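Local coordinates for protein acetate kinase (Entamoeba histolytica, PDB 4H0O) that is a pyrophosphate-dependent acetate kinase of the ASKHA superfamily that interconverts acetate and acetyl phosphate, probably with magnesium, at residues G325-L330 with S379-C384. Sequence-based numbering, arbitrary orientation.
Sequences GGLDLL and SKVQVC
Leu329 and Gln382 stand side by side where two parallel strands of the six-stranded sheet begin, and Leu330 pairs with Val383 one step on. The backbone of Leu330 is held from both ends: its N gives a hydrogen bond to Gln382 O (2.9 Å), and its O receives Cys384 N (3.0 Å). Gln382 N reaches Asp328 O in turn, and a water bridges that same oxygen to Lys380 O.

Leu329 has CG anti to its N (chi1 178°), and CD1 comes back over the neighbouring strand, against Gln382 O (3.3 Å) and CB (3.7 Å). Glutamine suits both demands here: its apolar CB meets Leu329, while the chain, bent at chi2 (-58°), leads its amide to Thr375 and Met376. On the other face Leu330 rests on Ile207 and Cys209, and Val383 on Ile356.

Ahead of the strands, Leu327 and beta-branched Val381 cross at about a right angle, CD2 to CG1 3.8 Å. Gly325, with positive phi, ends helix 299-324 in a Schellman motif. Asp328 points away, its OD2 accepting Lys205 N. Backbone polarity is thus paired across the strands, leaving apolar side chains to line both faces.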
loop_
_atom_site.group_PDB
_atom_site.type_symbol
_atom_site.label_atom_id
_atom_site.label_comp_id
_atom_site.label_asym_id
_atom_site.label_seq_id
_atom_site.Cartn_x
_atom_site.Cartn_y
_atom_site.Cartn_z
ATOM N N GLY B 325 -1.500 -11.298 12.994
ATOM C CA GLY B 325 -2.287 -12.464 13.361
ATOM C C GLY B 325 -3.519 -12.188 14.205
ATOM O O GLY B 325 -3.995 -13.079 14.915
ATOM N N GLY B 326 -4.045 -10.969 14.134
ATOM C CA GLY B 326 -5.227 -10.624 14.905
ATOM C C GLY B 326 -5.226 -9.204 15.444
ATOM O O GLY B 326 -4.369 -8.395 15.086
ATOM N N LEU B 327 -6.192 -8.905 16.309
ATOM C CA LEU B 327 -6.364 -7.556 16.840
ATOM C C LEU B 327 -7.134 -7.561 18.160
ATOM O O LEU B 327 -8.310 -7.937 18.199
ATOM C CB LEU B 327 -7.102 -6.680 15.824
ATOM C CG LEU B 327 -7.463 -5.272 16.301
ATOM C CD1 LEU B 327 -6.200 -4.481 16.583
ATOM C CD2 LEU B 327 -8.335 -4.548 15.279
ATOM N N ASP B 328 -6.471 -7.138 19.232
ATOM C CA ASP B 328 -7.117 -7.012 20.532
ATOM C C ASP B 328 -7.454 -5.556 20.845
ATOM O O ASP B 328 -8.499 -5.259 21.434
ATOM C CB ASP B 328 -6.216 -7.575 21.631
ATOM C CG ASP B 328 -5.872 -9.034 21.415
ATOM O OD1 ASP B 328 -6.758 -9.793 20.968
ATOM O OD2 ASP B 328 -4.715 -9.417 21.690
ATOM N N LEU B 329 -6.566 -4.648 20.447
ATOM C CA LEU B 329 -6.713 -3.240 20.802
ATOM C C LEU B 329 -6.288 -2.309 19.678
ATOM O O LEU B 329 -5.145 -2.364 19.209
ATOM C CB LEU B 329 -5.906 -2.915 22.065
ATOM C CG LEU B 329 -5.925 -1.449 22.517
ATOM C CD1 LEU B 329 -7.331 -1.032 22.911
ATOM C CD2 LEU B 329 -4.952 -1.204 23.667
ATOM N N LEU B 330 -7.219 -1.455 19.253
ATOM C CA LEU B 330 -6.922 -0.391 18.300
ATOM C C LEU B 330 -6.791 0.922 19.068
ATOM O O LEU B 330 -7.692 1.299 19.825
ATOM C CB LEU B 330 -8.031 -0.287 17.246
ATOM C CG LEU B 330 -7.871 0.808 16.184
ATOM C CD1 LEU B 330 -6.728 0.478 15.242
ATOM C CD2 LEU B 330 -9.165 1.033 15.399
ATOM N N SER B 379 -17.335 -5.368 24.143
ATOM C CA SER B 379 -16.840 -5.367 22.767
ATOM C C SER B 379 -15.613 -6.257 22.599
ATOM O O SER B 379 -14.644 -6.145 23.354
ATOM C CB SER B 379 -16.511 -3.942 22.314
ATOM O OG SER B 379 -16.010 -3.926 20.990
ATOM N N LYS B 380 -15.668 -7.135 21.598
ATOM C CA LYS B 380 -14.603 -8.100 21.335
ATOM C C LYS B 380 -13.253 -7.408 21.146
ATOM O O LYS B 380 -12.281 -7.720 21.841
ATOM C CB LYS B 380 -14.939 -8.937 20.098
ATOM C CG LYS B 380 -13.967 -10.085 19.852
ATOM C CD LYS B 380 -13.975 -10.513 18.391
ATOM C CE LYS B 380 -12.952 -11.609 18.132
ATOM N NZ LYS B 380 -12.848 -11.940 16.685
ATOM N N VAL B 381 -13.204 -6.468 20.205
ATOM C CA VAL B 381 -12.024 -5.637 20.002
ATOM C C VAL B 381 -12.196 -4.342 20.788
ATOM O O VAL B 381 -13.261 -3.721 20.744
ATOM C CB VAL B 381 -11.826 -5.295 18.511
ATOM C CG1 VAL B 381 -10.592 -4.420 18.316
ATOM C CG2 VAL B 381 -11.709 -6.563 17.688
ATOM N N GLN B 382 -11.156 -3.937 21.509
ATOM C CA GLN B 382 -11.215 -2.699 22.278
ATOM C C GLN B 382 -10.614 -1.534 21.497
ATOM O O GLN B 382 -9.683 -1.720 20.708
ATOM C CB GLN B 382 -10.507 -2.869 23.625
ATOM C CG GLN B 382 -11.266 -3.749 24.612
ATOM C CD GLN B 382 -12.659 -3.221 24.912
ATOM O OE1 GLN B 382 -12.822 -2.080 25.346
ATOM N NE2 GLN B 382 -13.673 -4.051 24.671
ATOM N N VAL B 383 -11.159 -0.338 21.712
ATOM C CA VAL B 383 -10.649 0.875 21.077
ATOM C C VAL B 383 -10.352 1.926 22.141
ATOM O O VAL B 383 -11.183 2.182 23.019
ATOM C CB VAL B 383 -11.660 1.457 20.063
ATOM C CG1 VAL B 383 -11.157 2.784 19.507
ATOM C CG2 VAL B 383 -11.906 0.481 18.932
ATOM N N CYS B 384 -9.171 2.533 22.076
ATOM C CA CYS B 384 -8.829 3.577 23.032
ATOM C C CYS B 384 -8.045 4.707 22.383
ATOM O O CYS B 384 -7.459 4.541 21.309
ATOM C CB CYS B 384 -8.030 2.998 24.202
ATOM S SG CYS B 384 -6.280 2.754 23.844
HETATM O O HOH W 1 -9.656 -7.026 23.346
#